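Local coordinates for lactate racemase (PDB 2YJG), which interconverts the D and L isomers of lactate with the help of a nickel pincer cofactor derived from nicotinic acid mononucleotide, at residues G181-I186 / D223-A228; D163-E168 / K229-A234; P276-I281 / N408-N413; V312-A317 / E397-A402; I42-L47 / L83-D88. All coordinates share one frame; numbering follows the deposited sequence.

Contact 1: residues G181-I186 / D223-A228; sequences GGRKSI and DMIYAA. With SO4 (sulfate ion), chain E; EDO (1,2-ethanediol), chain F.
Arg183 presses its aliphatic root into helix 219-230: its CG lies 3.3 Å from CB of Met224, and its CB meets the methyl CB of Ala228 at 3.8 Å. With CG wedged between backbone N and carbonyl carbon (chi1 73°) and a second bend at chi2, the chain brings its guanidinium group beneath the sulfur of Met224, which sits over one face, displaced toward the rim. NH1 of Arg183 donates to Gly181 O at 2.8 Å from above the carbonyl plane, while Lys184 N approaches that oxygen from the opposite face; His221 and Phe179 bind the guanidinium further and help fix its rotation. Ile186 adds its CG1, 3.8 Å from CA of Ala228, and Lys184 closes the packed side with CG 3.7 Å from SD of Met224, the two chains running side by side.

The 3-10 segment 183-185 lies in the loop after strand 178-179 of this lactate racemase, an apoprotein here; by similarity Lys184 is where the nickel pincer nucleotide is covalently attached. Farther out the lysine leaves the helix, and its NZ hydrogen-bonds O1 of an ethanediol at 2.7 Å. A methionine here could still lie along Met224, but would probably leave the ethanediol O1 without its donor and, if the attachment holds as in relatives, the cofactor without its covalent anchor. A sulfate accepts from Gly181 N at its O4 (3.0 Å) and from Arg75.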
# COMPACT_ATOMS: atom_id res chain seq x y z
N GLY A 181 -24.50 8.97 0.06
CA GLY A 181 -24.58 7.55 0.46
C GLY A 181 -25.56 6.66 -0.30
O GLY A 181 -26.04 7.00 -1.38
N GLY A 182 -25.75 5.48 0.24
CA GLY A 182 -26.62 4.44 -0.32
C GLY A 182 -26.24 4.24 -1.77
O GLY A 182 -25.04 4.04 -2.09
N ARG A 183 -27.22 4.38 -2.64
CA ARG A 183 -27.13 4.24 -4.09
C ARG A 183 -26.01 4.98 -4.80
O ARG A 183 -25.63 4.62 -5.85
CB ARG A 183 -28.47 4.62 -4.75
CG ARG A 183 -28.81 6.10 -4.77
CD ARG A 183 -28.82 6.82 -3.39
NE ARG A 183 -29.32 8.20 -3.42
CZ ARG A 183 -28.75 9.24 -2.83
NH1 ARG A 183 -27.69 9.14 -2.07
NH2 ARG A 183 -29.29 10.41 -2.96
N LYS A 184 -25.50 6.03 -4.20
CA LYS A 184 -24.38 6.78 -4.81
C LYS A 184 -23.07 6.00 -4.95
O LYS A 184 -22.16 6.38 -5.72
CB LYS A 184 -24.12 8.13 -4.09
CG LYS A 184 -24.99 9.24 -4.60
CD LYS A 184 -24.56 10.66 -4.17
CE LYS A 184 -23.45 11.20 -5.03
NZ LYS A 184 -23.20 12.59 -4.66
N SER A 185 -22.95 4.92 -4.19
CA SER A 185 -21.84 3.99 -4.41
C SER A 185 -21.88 3.39 -5.84
O SER A 185 -20.85 2.94 -6.33
CB SER A 185 -21.84 2.90 -3.34
OG SER A 185 -21.60 3.46 -2.06
N ILE A 186 -23.06 3.31 -6.46
CA ILE A 186 -23.20 2.80 -7.80
C ILE A 186 -23.11 3.91 -8.83
O ILE A 186 -22.24 3.86 -9.68
CB ILE A 186 -24.48 2.01 -8.01
CG1 ILE A 186 -24.65 0.97 -6.89
CG2 ILE A 186 -24.56 1.48 -9.46
CD1 ILE A 186 -23.59 -0.18 -6.86
N ASP A 223 -32.79 8.06 -10.92
CA ASP A 223 -31.83 7.30 -11.75
C ASP A 223 -30.83 6.51 -10.91
O ASP A 223 -30.51 5.37 -11.27
CB ASP A 223 -31.12 8.21 -12.79
CG ASP A 223 -31.92 8.32 -14.13
OD1 ASP A 223 -33.14 7.93 -14.17
OD2 ASP A 223 -31.32 8.77 -15.09
N MET A 224 -30.35 7.10 -9.79
CA MET A 224 -29.39 6.43 -8.93
C MET A 224 -29.98 5.19 -8.29
O MET A 224 -29.30 4.15 -8.17
CB MET A 224 -28.91 7.41 -7.85
CG MET A 224 -28.15 8.65 -8.36
SD MET A 224 -27.84 9.75 -6.93
CE MET A 224 -26.62 10.96 -7.63
N ILE A 225 -31.22 5.30 -7.85
CA ILE A 225 -31.94 4.23 -7.17
C ILE A 225 -32.11 3.07 -8.14
O ILE A 225 -31.86 1.90 -7.79
CB ILE A 225 -33.27 4.76 -6.63
CG1 ILE A 225 -33.01 5.59 -5.36
CG2 ILE A 225 -34.28 3.63 -6.42
CD1 ILE A 225 -32.43 4.81 -4.23
N TYR A 226 -32.49 3.40 -9.37
CA TYR A 226 -32.65 2.36 -10.38
C TYR A 226 -31.34 1.71 -10.72
O TYR A 226 -31.28 0.45 -10.80
CB TYR A 226 -33.28 2.93 -11.62
CG TYR A 226 -33.57 1.92 -12.68
CD1 TYR A 226 -32.60 1.56 -13.64
CD2 TYR A 226 -34.85 1.40 -12.81
CE1 TYR A 226 -32.94 0.66 -14.68
CE2 TYR A 226 -35.18 0.54 -13.82
CZ TYR A 226 -34.23 0.16 -14.73
OH TYR A 226 -34.66 -0.74 -15.70
N ALA A 227 -30.28 2.52 -10.90
CA ALA A 227 -28.89 2.01 -11.08
C ALA A 227 -28.50 1.04 -10.01
O ALA A 227 -27.91 -0.01 -10.33
CB ALA A 227 -27.86 3.17 -11.14
N ALA A 228 -28.79 1.36 -8.75
CA ALA A 228 -28.39 0.46 -7.64
C ALA A 228 -29.14 -0.88 -7.71
O ALA A 228 -28.56 -1.97 -7.51
CB ALA A 228 -28.63 1.14 -6.29
S SO4 E . -20.94 9.80 -1.88
O1 SO4 E . -21.06 8.40 -2.31
O2 SO4 E . -20.07 9.81 -0.69
O3 SO4 E . -20.37 10.73 -2.90
O4 SO4 E . -22.29 10.17 -1.62
C1 EDO F . -20.50 14.65 -6.50
O1 EDO F . -21.25 13.46 -6.25
C2 EDO F . -21.40 15.76 -6.99
O2 EDO F . -20.86 16.26 -8.21

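Contact 2: residues D163-E168 / K229-A234; sequences DLLVAE and KKANLA
Leu164 begins the contact by setting CD1 against the CB methyl of Ala234, 3.6 Å away. Helix 219-230 ends here in a Schellman motif, with Asn232 at positive phi, and the chain then enters strand 233-241, the parallel neighbour of strand 164-170 in a mixed sheet. Leu165 takes the central place. Its CG stands anti to the backbone N (chi1 -175°), which brings CD2 up to the carbonyl oxygen of Ala231 at 3.4 Å, beside that residue's methyl group. Its backbone is held twice. A water accepts from Leu165 N and donates to Asn232 O, bridging the strand to the turn; farther on, Leu165 O receives the amide of Ala234 at 2.9 Å in a nearly straight bond (N-H...O 169°).

Val166 turns its side chain away and offers backbone instead, its carbonyl carbon 3.6 Å from CD1 of Leu233. Beyond it, the backbone of Ala167 bonds with Phe235, carrying the strand pairing forward, and its side chain also touches Ser185, next to Lys184. The same Leu233 branch that covers the Val166 peptide ends over this alanine, with CD1 of Leu233 3.7 Å from CB of Ala167.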
# COMPACT_ATOMS: atom_id res chain seq x y z
N ASP A 163 -20.87 -12.30 -6.96
CA ASP A 163 -21.91 -13.12 -6.31
C ASP A 163 -22.73 -12.36 -5.32
O ASP A 163 -23.94 -12.59 -5.14
CB ASP A 163 -21.22 -14.19 -5.45
CG ASP A 163 -21.11 -15.45 -6.12
OD1 ASP A 163 -21.51 -15.51 -7.33
OD2 ASP A 163 -20.64 -16.40 -5.46
N LEU A 164 -22.06 -11.46 -4.62
CA LEU A 164 -22.74 -10.56 -3.71
C LEU A 164 -22.06 -9.23 -3.84
O LEU A 164 -20.80 -9.14 -3.81
CB LEU A 164 -22.68 -11.09 -2.30
CG LEU A 164 -23.34 -10.30 -1.19
CD1 LEU A 164 -24.83 -10.39 -1.34
CD2 LEU A 164 -22.83 -10.74 0.22
N LEU A 165 -22.85 -8.19 -4.03
CA LEU A 165 -22.36 -6.84 -4.04
C LEU A 165 -22.84 -6.06 -2.84
O LEU A 165 -24.06 -5.99 -2.58
CB LEU A 165 -22.80 -6.15 -5.32
CG LEU A 165 -22.25 -4.73 -5.57
CD1 LEU A 165 -20.65 -4.70 -5.63
CD2 LEU A 165 -22.85 -4.11 -6.81
N VAL A 166 -21.88 -5.47 -2.13
CA VAL A 166 -22.09 -4.72 -0.91
C VAL A 166 -21.50 -3.31 -1.09
O VAL A 166 -20.55 -3.13 -1.86
CB VAL A 166 -21.38 -5.47 0.27
CG1 VAL A 166 -21.37 -4.67 1.50
CG2 VAL A 166 -22.08 -6.75 0.55
N ALA A 167 -21.96 -2.35 -0.30
CA ALA A 167 -21.28 -1.02 -0.27
C ALA A 167 -21.28 -0.43 1.11
O ALA A 167 -22.21 -0.67 1.91
CB ALA A 167 -21.99 -0.05 -1.18
N GLU A 168 -20.25 0.38 1.38
CA GLU A 168 -20.23 1.20 2.54
C GLU A 168 -20.18 2.66 2.12
O GLU A 168 -19.91 3.00 0.96
CB GLU A 168 -19.10 0.85 3.47
CG GLU A 168 -17.70 1.12 2.95
CD GLU A 168 -16.66 1.30 4.06
OE1 GLU A 168 -17.01 1.08 5.25
OE2 GLU A 168 -15.49 1.67 3.75
N LYS A 229 -30.46 -0.80 -7.98
CA LYS A 229 -31.28 -2.01 -8.20
C LYS A 229 -30.76 -2.90 -9.31
O LYS A 229 -30.60 -4.13 -9.10
CB LYS A 229 -32.76 -1.66 -8.49
CG LYS A 229 -33.37 -0.79 -7.44
CD LYS A 229 -34.83 -1.15 -7.08
CE LYS A 229 -35.82 -0.85 -8.21
NZ LYS A 229 -37.22 -0.51 -7.66
N LYS A 230 -30.43 -2.30 -10.46
CA LYS A 230 -29.94 -3.03 -11.62
C LYS A 230 -28.55 -3.61 -11.37
O LYS A 230 -28.17 -4.57 -12.05
CB LYS A 230 -29.79 -2.13 -12.86
CG LYS A 230 -31.04 -1.70 -13.62
CD LYS A 230 -31.91 -2.88 -14.07
CE LYS A 230 -31.68 -3.35 -15.49
NZ LYS A 230 -32.84 -4.20 -15.87
N ALA A 231 -27.80 -2.98 -10.48
CA ALA A 231 -26.49 -3.49 -10.04
C ALA A 231 -26.57 -4.62 -9.03
O ALA A 231 -25.50 -5.13 -8.65
CB ALA A 231 -25.67 -2.34 -9.42
N ASN A 232 -27.77 -4.90 -8.52
CA ASN A 232 -28.02 -5.88 -7.43
C ASN A 232 -27.18 -5.57 -6.16
O ASN A 232 -26.67 -6.46 -5.50
CB ASN A 232 -27.79 -7.35 -7.91
CG ASN A 232 -28.69 -7.74 -9.13
OD1 ASN A 232 -28.21 -8.02 -10.25
ND2 ASN A 232 -29.99 -7.69 -8.90
N LEU A 233 -27.09 -4.29 -5.82
CA LEU A 233 -26.60 -3.88 -4.50
C LEU A 233 -27.49 -4.46 -3.41
O LEU A 233 -28.64 -4.05 -3.18
CB LEU A 233 -26.50 -2.32 -4.42
CG LEU A 233 -25.93 -1.70 -3.14
CD1 LEU A 233 -24.48 -2.20 -2.87
CD2 LEU A 233 -25.97 -0.14 -3.19
N ALA A 234 -26.93 -5.42 -2.69
CA ALA A 234 -27.68 -6.29 -1.79
C ALA A 234 -27.63 -5.89 -0.32
O ALA A 234 -28.50 -6.24 0.49
CB ALA A 234 -27.15 -7.72 -1.96
O HOH W 1 -25.46 -8.76 -4.98

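Contact 3: residues P276-I281 / N408-N413; sequences PADIVI and NDSKIN
Ile279 and Ile412 lie side by side and point the same way, CB of Ile279 standing 4.1 Å from CG1 of Ile412. The match follows from their torsions: in both, CG1 is anti to the carbonyl carbon (chi1 -58° and -59°), so equivalent branches run alongside one another. Ile281 meets the same neighbour at a slant, its CG1 4.0 Å from CG2 of Ile412, and helix 395-405 covers this isoleucine face through Leu399 and Ala402. On the other face Val280 sets CG1 3.6 Å from the backbone oxygen of Asn413.

The strands 279-283 and 412-415 are adjacent in the parallel sheet of the C-terminal domain. Asn413 N donates to Ile279 O at 2.8 Å, in the carbonyl plane, and Ile281 N donates to Asn413 O at 2.9 Å. Before the strands pair, Asp278 and Ser410 touch through their CB atoms, 3.8 Å apart. A water accepts from Asp278 N at 2.7 Å. The two backbone bonds hold the strands in register, while the isoleucine face adds apolar contacts; the charge stays at the start of the strand, where Asp278 pairs with Lys308 outside both segments.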
# COMPACT_ATOMS: atom_id res chain seq x y z
N PRO A 276 -37.82 33.68 5.71
CA PRO A 276 -36.84 34.33 4.84
C PRO A 276 -36.58 35.82 5.17
O PRO A 276 -37.49 36.58 5.59
CB PRO A 276 -37.38 34.12 3.43
CG PRO A 276 -38.50 33.06 3.56
CD PRO A 276 -39.00 33.17 4.99
N ALA A 277 -35.31 36.20 5.01
CA ALA A 277 -34.82 37.50 5.40
C ALA A 277 -34.20 38.19 4.22
O ALA A 277 -33.84 37.57 3.20
CB ALA A 277 -33.79 37.38 6.51
N ASP A 278 -34.05 39.49 4.36
CA ASP A 278 -33.43 40.28 3.32
C ASP A 278 -31.95 40.05 3.16
O ASP A 278 -31.43 40.29 2.05
CB ASP A 278 -33.62 41.75 3.61
CG ASP A 278 -34.87 42.24 3.06
OD1 ASP A 278 -34.92 42.43 1.82
OD2 ASP A 278 -35.81 42.44 3.86
N ILE A 279 -31.29 39.65 4.27
CA ILE A 279 -29.84 39.35 4.33
C ILE A 279 -29.63 38.02 5.06
O ILE A 279 -30.26 37.75 6.09
CB ILE A 279 -29.02 40.47 5.02
CG1 ILE A 279 -29.19 41.81 4.32
CG2 ILE A 279 -27.54 40.18 5.03
CD1 ILE A 279 -28.54 43.03 5.15
N VAL A 280 -28.77 37.18 4.50
CA VAL A 280 -28.34 35.98 5.15
C VAL A 280 -26.82 36.06 5.27
O VAL A 280 -26.15 36.47 4.31
CB VAL A 280 -28.70 34.76 4.30
CG1 VAL A 280 -28.21 33.54 4.95
CG2 VAL A 280 -30.22 34.67 3.97
N ILE A 281 -26.27 35.64 6.41
CA ILE A 281 -24.83 35.42 6.61
C ILE A 281 -24.59 33.97 6.83
O ILE A 281 -25.22 33.33 7.69
CB ILE A 281 -24.26 36.17 7.84
CG1 ILE A 281 -24.38 37.67 7.59
CG2 ILE A 281 -22.84 35.67 8.12
CD1 ILE A 281 -23.92 38.57 8.79
N ASN A 408 -30.40 49.46 6.01
CA ASN A 408 -29.51 49.35 7.20
C ASN A 408 -30.22 48.85 8.46
O ASN A 408 -29.62 48.84 9.55
CB ASN A 408 -28.75 50.67 7.48
CG ASN A 408 -29.64 51.76 8.07
OD1 ASN A 408 -30.86 51.61 8.19
ND2 ASN A 408 -29.01 52.89 8.44
N ASP A 409 -31.48 48.41 8.30
CA ASP A 409 -32.31 47.90 9.39
C ASP A 409 -32.82 46.47 9.17
O ASP A 409 -33.54 45.93 10.02
CB ASP A 409 -33.51 48.82 9.60
CG ASP A 409 -34.14 49.28 8.29
OD1 ASP A 409 -34.45 48.42 7.42
OD2 ASP A 409 -34.32 50.52 8.13
N SER A 410 -32.43 45.84 8.05
CA SER A 410 -33.04 44.58 7.64
C SER A 410 -32.73 43.47 8.63
O SER A 410 -31.58 43.30 8.95
CB SER A 410 -32.53 44.18 6.25
OG SER A 410 -32.92 45.12 5.25
N LYS A 411 -33.72 42.70 9.11
CA LYS A 411 -33.33 41.54 9.95
C LYS A 411 -32.56 40.51 9.09
O LYS A 411 -32.78 40.40 7.91
CB LYS A 411 -34.49 40.91 10.74
CG LYS A 411 -34.87 41.71 12.03
CD LYS A 411 -35.29 40.85 13.21
CE LYS A 411 -36.73 41.11 13.62
NZ LYS A 411 -37.22 40.58 14.92
N ILE A 412 -31.66 39.77 9.73
CA ILE A 412 -30.65 38.99 9.07
C ILE A 412 -30.75 37.60 9.57
O ILE A 412 -30.81 37.37 10.80
CB ILE A 412 -29.21 39.48 9.45
CG1 ILE A 412 -29.00 40.94 9.08
CG2 ILE A 412 -28.10 38.62 8.80
CD1 ILE A 412 -27.79 41.56 9.82
N ASN A 413 -30.75 36.65 8.66
CA ASN A 413 -30.66 35.28 9.03
C ASN A 413 -29.19 34.90 9.15
O ASN A 413 -28.44 35.13 8.22
CB ASN A 413 -31.36 34.38 7.99
CG ASN A 413 -32.86 34.19 8.22
OD1 ASN A 413 -33.62 33.91 7.27
ND2 ASN A 413 -33.28 34.25 9.47
O HOH W 2 -35.54 40.65 6.34

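Contact 4: residues V312-A317 / E397-A402; sequences VIIIAA and EALKIA
Val312 and Ile314 face a helix that runs almost antiparallel to their strand, the axes of segments 312-316 and 397-402 lying 9.3 Å apart at an angle of 170°. Two alanines one helical turn apart, Ala398 and Ala402, form the nearer surface. Val312 lays CG1 on the CB methyl of Ala402 at 3.7 Å. Two residues along the strand, on the same face, Ile314 carries the larger share with both of its branches. Its CG2 meets the CB methyl of Ala398 at 3.6 Å. The longer branch of Ile314, with CG1 anti to the carbonyl carbon (chi1 -56°), extends over the helix backbone and brings CD1 of Ile314 to 3.9 Å from the amide N of Leu399. This end methyl also reaches CD1 of Leu399 at 4.2 Å and CB of Ala402 at the same separation, so it rests between Leu399 and Ala402, against the backbone that joins Ala398 to Leu399.

The arrangement is the layered packing of an alpha/beta fold: helix 395-405 lies over the parallel sheet of the C-terminal domain, with strand 311-316 beneath it. The helix spans the neighbouring strands as well, since Ala398 touches Ile373 and Val375 of strand 371-375, and it reaches strand 279-283 too.

Every residue that meets its partner here is buried, and the meetings are carbon against carbon or carbon against peptide. The union of helix and strand therefore rests on exclusion of water and on fit, with the single-carbon side chains of Ala398 and Ala402 allowing the branched residues to come close to the helix backbone.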
# COMPACT_ATOMS: atom_id res chain seq x y z
N VAL A 312 -29.67 39.63 -0.22
CA VAL A 312 -28.23 39.50 -0.27
C VAL A 312 -27.78 38.34 0.60
O VAL A 312 -28.21 38.20 1.74
CB VAL A 312 -27.57 40.81 0.18
CG1 VAL A 312 -26.03 40.74 0.06
CG2 VAL A 312 -28.13 41.98 -0.67
N ILE A 313 -27.00 37.44 0.00
CA ILE A 313 -26.40 36.36 0.72
C ILE A 313 -24.91 36.71 0.91
O ILE A 313 -24.18 36.95 -0.10
CB ILE A 313 -26.53 35.04 -0.07
CG1 ILE A 313 -28.00 34.63 -0.20
CG2 ILE A 313 -25.67 33.91 0.54
CD1 ILE A 313 -28.26 33.69 -1.53
N ILE A 314 -24.48 36.76 2.17
CA ILE A 314 -23.03 36.88 2.56
C ILE A 314 -22.52 35.52 2.95
O ILE A 314 -23.09 34.83 3.81
CB ILE A 314 -22.78 37.84 3.74
CG1 ILE A 314 -23.33 39.22 3.45
CG2 ILE A 314 -21.29 37.88 4.08
CD1 ILE A 314 -23.57 40.15 4.69
N ILE A 315 -21.45 35.09 2.30
CA ILE A 315 -20.86 33.81 2.56
C ILE A 315 -19.36 33.97 2.88
O ILE A 315 -18.62 34.56 2.10
CB ILE A 315 -21.06 32.77 1.40
CG1 ILE A 315 -20.53 31.45 1.90
CG2 ILE A 315 -20.37 33.16 0.13
CD1 ILE A 315 -20.98 30.18 1.28
N ALA A 316 -18.93 33.41 4.01
CA ALA A 316 -17.54 33.40 4.35
C ALA A 316 -16.99 32.08 3.94
O ALA A 316 -17.45 31.06 4.41
CB ALA A 316 -17.32 33.65 5.85
N ALA A 317 -16.01 32.12 3.03
CA ALA A 317 -15.37 30.94 2.40
C ALA A 317 -13.94 31.37 1.98
O ALA A 317 -13.76 32.22 1.12
CB ALA A 317 -16.20 30.43 1.18
N GLU A 397 -17.48 44.73 6.50
CA GLU A 397 -17.60 45.32 5.20
C GLU A 397 -18.70 44.65 4.38
O GLU A 397 -19.42 45.31 3.69
CB GLU A 397 -16.30 45.21 4.44
CG GLU A 397 -16.36 45.89 3.11
CD GLU A 397 -15.04 45.87 2.34
OE1 GLU A 397 -14.42 44.80 2.20
OE2 GLU A 397 -14.63 46.94 1.84
N ALA A 398 -18.82 43.33 4.49
CA ALA A 398 -19.82 42.61 3.73
C ALA A 398 -21.20 43.14 4.12
O ALA A 398 -22.06 43.45 3.26
CB ALA A 398 -19.68 41.10 3.92
N LEU A 399 -21.41 43.29 5.43
CA LEU A 399 -22.70 43.80 5.93
C LEU A 399 -23.00 45.22 5.47
O LEU A 399 -24.14 45.53 5.11
CB LEU A 399 -22.79 43.69 7.45
CG LEU A 399 -24.18 43.87 8.05
CD1 LEU A 399 -25.21 42.91 7.38
CD2 LEU A 399 -24.12 43.61 9.57
N LYS A 400 -21.98 46.09 5.48
CA LYS A 400 -22.16 47.47 4.97
C LYS A 400 -22.57 47.46 3.48
O LYS A 400 -23.45 48.24 3.05
CB LYS A 400 -20.90 48.33 5.18
CG LYS A 400 -20.59 49.39 4.08
CD LYS A 400 -19.75 48.84 2.86
CE LYS A 400 -18.76 49.89 2.25
NZ LYS A 400 -19.31 50.76 1.11
N ILE A 401 -21.97 46.55 2.70
CA ILE A 401 -22.31 46.49 1.26
C ILE A 401 -23.77 46.04 1.15
O ILE A 401 -24.56 46.68 0.48
CB ILE A 401 -21.34 45.58 0.43
CG1 ILE A 401 -19.89 46.12 0.38
CG2 ILE A 401 -21.81 45.42 -0.98
CD1 ILE A 401 -19.72 47.44 -0.50
N ALA A 402 -24.15 44.99 1.90
CA ALA A 402 -25.49 44.41 1.83
C ALA A 402 -26.48 45.49 2.18
O ALA A 402 -27.44 45.69 1.48
CB ALA A 402 -25.64 43.26 2.75

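Contact 5: residues I42-L47 / L83-D88; sequences IVKRAL and LPLLLD
Leu85 is the main bump of this helix pair, its forked end pushed against the surface made by Val43 and Lys44. One prong, CD1, meets CG1 of Val43 at 3.6 Å. The other, CD2, lies against the bent aliphatic chain of Lys44, 4.1 Å from its CD, the two side chains crossing at about a right angle. The fork is aimed by CG standing anti to the carbonyl carbon (chi1 -67°), which swings both methyls toward helix 39-48.

In return, Leu47 fills the hollow beside the root of Leu85. Its CD1 rests 3.8 Å from the carbonyl oxygen of Leu85, and its CD2 meets CD2 of Leu86 at 4.0 Å, those side chains also nearly perpendicular. The axes of segments 42-47 and 83-88 cross at -33°, 10.4 Å apart at their closest approach, and both helices lie on the mixed sheet of the N-terminal part of the alpha/beta fold: Val43 and Leu86 both touch Leu237 of strand 233-241, and Leu47 touches Phe235. An alanine at Leu85 would remove both prongs and would probably open a gap between the helices, leaving Val43 and the methylenes of Lys44 without their apolar partner. The polar end of Lys44 turns to another task, its NZ forming a salt bridge with Glu48 one turn along its own helix.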
# COMPACT_ATOMS: atom_id res chain seq x y z
N ILE A 42 -21.07 1.06 17.63
CA ILE A 42 -22.20 1.63 16.87
C ILE A 42 -22.33 0.88 15.57
O ILE A 42 -23.43 0.51 15.16
CB ILE A 42 -21.98 3.13 16.62
CG1 ILE A 42 -22.17 3.91 17.91
CG2 ILE A 42 -22.92 3.62 15.57
CD1 ILE A 42 -21.83 5.31 17.77
N VAL A 43 -21.19 0.64 14.91
CA VAL A 43 -21.15 -0.12 13.68
C VAL A 43 -21.67 -1.55 13.85
O VAL A 43 -22.56 -1.96 13.13
CB VAL A 43 -19.74 -0.11 13.02
CG1 VAL A 43 -19.75 -0.94 11.75
CG2 VAL A 43 -19.32 1.33 12.73
N LYS A 44 -21.19 -2.29 14.84
CA LYS A 44 -21.67 -3.66 15.07
C LYS A 44 -23.18 -3.71 15.34
O LYS A 44 -23.88 -4.59 14.84
CB LYS A 44 -20.95 -4.31 16.24
CG LYS A 44 -19.51 -4.74 16.01
CD LYS A 44 -19.47 -6.16 15.43
CE LYS A 44 -20.11 -7.24 16.34
NZ LYS A 44 -21.05 -8.30 15.67
N ARG A 45 -23.69 -2.77 16.12
CA ARG A 45 -25.13 -2.69 16.36
C ARG A 45 -25.90 -2.63 15.05
O ARG A 45 -26.87 -3.36 14.86
CB ARG A 45 -25.49 -1.46 17.25
CG ARG A 45 -26.97 -1.30 17.61
CD ARG A 45 -27.28 -0.00 18.39
NE ARG A 45 -26.99 1.19 17.60
CZ ARG A 45 -27.21 2.46 17.98
NH1 ARG A 45 -27.77 2.75 19.15
NH2 ARG A 45 -26.87 3.45 17.14
N ALA A 46 -25.46 -1.76 14.14
CA ALA A 46 -26.07 -1.68 12.81
C ALA A 46 -26.04 -3.00 12.10
O ALA A 46 -27.03 -3.45 11.56
CB ALA A 46 -25.34 -0.63 11.93
N LEU A 47 -24.84 -3.58 12.02
CA LEU A 47 -24.67 -4.85 11.34
C LEU A 47 -25.53 -5.96 12.00
O LEU A 47 -26.10 -6.80 11.30
CB LEU A 47 -23.20 -5.27 11.31
CG LEU A 47 -22.28 -4.37 10.44
CD1 LEU A 47 -20.80 -4.77 10.70
CD2 LEU A 47 -22.65 -4.39 8.95
N LEU A 83 -14.40 -1.13 7.50
CA LEU A 83 -14.02 -2.28 6.66
C LEU A 83 -13.68 -3.57 7.42
O LEU A 83 -14.18 -4.63 7.02
CB LEU A 83 -12.93 -1.89 5.69
CG LEU A 83 -13.45 -1.05 4.52
CD1 LEU A 83 -12.27 -0.56 3.67
CD2 LEU A 83 -14.54 -1.87 3.64
N PRO A 84 -12.86 -3.50 8.52
CA PRO A 84 -12.63 -4.75 9.24
C PRO A 84 -13.89 -5.39 9.80
O PRO A 84 -13.99 -6.63 9.93
CB PRO A 84 -11.72 -4.34 10.38
CG PRO A 84 -10.93 -3.23 9.86
CD PRO A 84 -11.93 -2.45 8.99
N LEU A 85 -14.84 -4.56 10.20
CA LEU A 85 -16.08 -5.09 10.79
C LEU A 85 -16.96 -5.66 9.72
O LEU A 85 -17.60 -6.69 9.91
CB LEU A 85 -16.80 -4.00 11.58
CG LEU A 85 -16.10 -3.51 12.84
CD1 LEU A 85 -16.78 -2.25 13.34
CD2 LEU A 85 -16.07 -4.61 13.86
N LEU A 86 -16.95 -5.05 8.53
CA LEU A 86 -17.67 -5.68 7.41
C LEU A 86 -17.04 -7.01 6.95
O LEU A 86 -17.75 -8.01 6.67
CB LEU A 86 -17.70 -4.72 6.21
CG LEU A 86 -18.72 -3.59 6.21
CD1 LEU A 86 -18.30 -2.56 5.13
CD2 LEU A 86 -20.14 -4.11 5.90
N LEU A 87 -15.71 -7.02 6.86
CA LEU A 87 -14.97 -8.23 6.46
C LEU A 87 -15.14 -9.35 7.48
O LEU A 87 -15.27 -10.51 7.12
CB LEU A 87 -13.49 -7.88 6.31
CG LEU A 87 -13.14 -6.93 5.17
CD1 LEU A 87 -11.76 -6.26 5.36
CD2 LEU A 87 -13.23 -7.65 3.85
N ASP A 88 -15.11 -9.01 8.75
CA ASP A 88 -15.33 -10.02 9.80
C ASP A 88 -16.74 -10.60 9.68
O ASP A 88 -16.92 -11.82 9.72
CB ASP A 88 -15.08 -9.46 11.19
CG ASP A 88 -15.02 -10.53 12.26
OD1 ASP A 88 -14.09 -11.35 12.22
OD2 ASP A 88 -15.90 -10.56 13.16

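From the N terminus, contact 5 is the first to close, pairing helix 39-48 with helix 79-91 before the others open. Contact 2 then opens on strand 164-170, and contact 1 nests within its loop: residues 181-186 meet helix 219-230, whose last turn belongs to the closing segment 229-234. These two touch, and Glu168 of contact 2 also packs on Leu83 and Leu86 of contact 5, so contacts 1 and 5 flank the mixed sheet to which contact 2 belongs. After this group closes, contact 3 opens at 276-281, with contact 4 nested inside; contact 3 pairs two strands of the parallel sheet and contact 4 covers it with helix 395-405. Contacts 1 and 3 have centres about 38 Å apart.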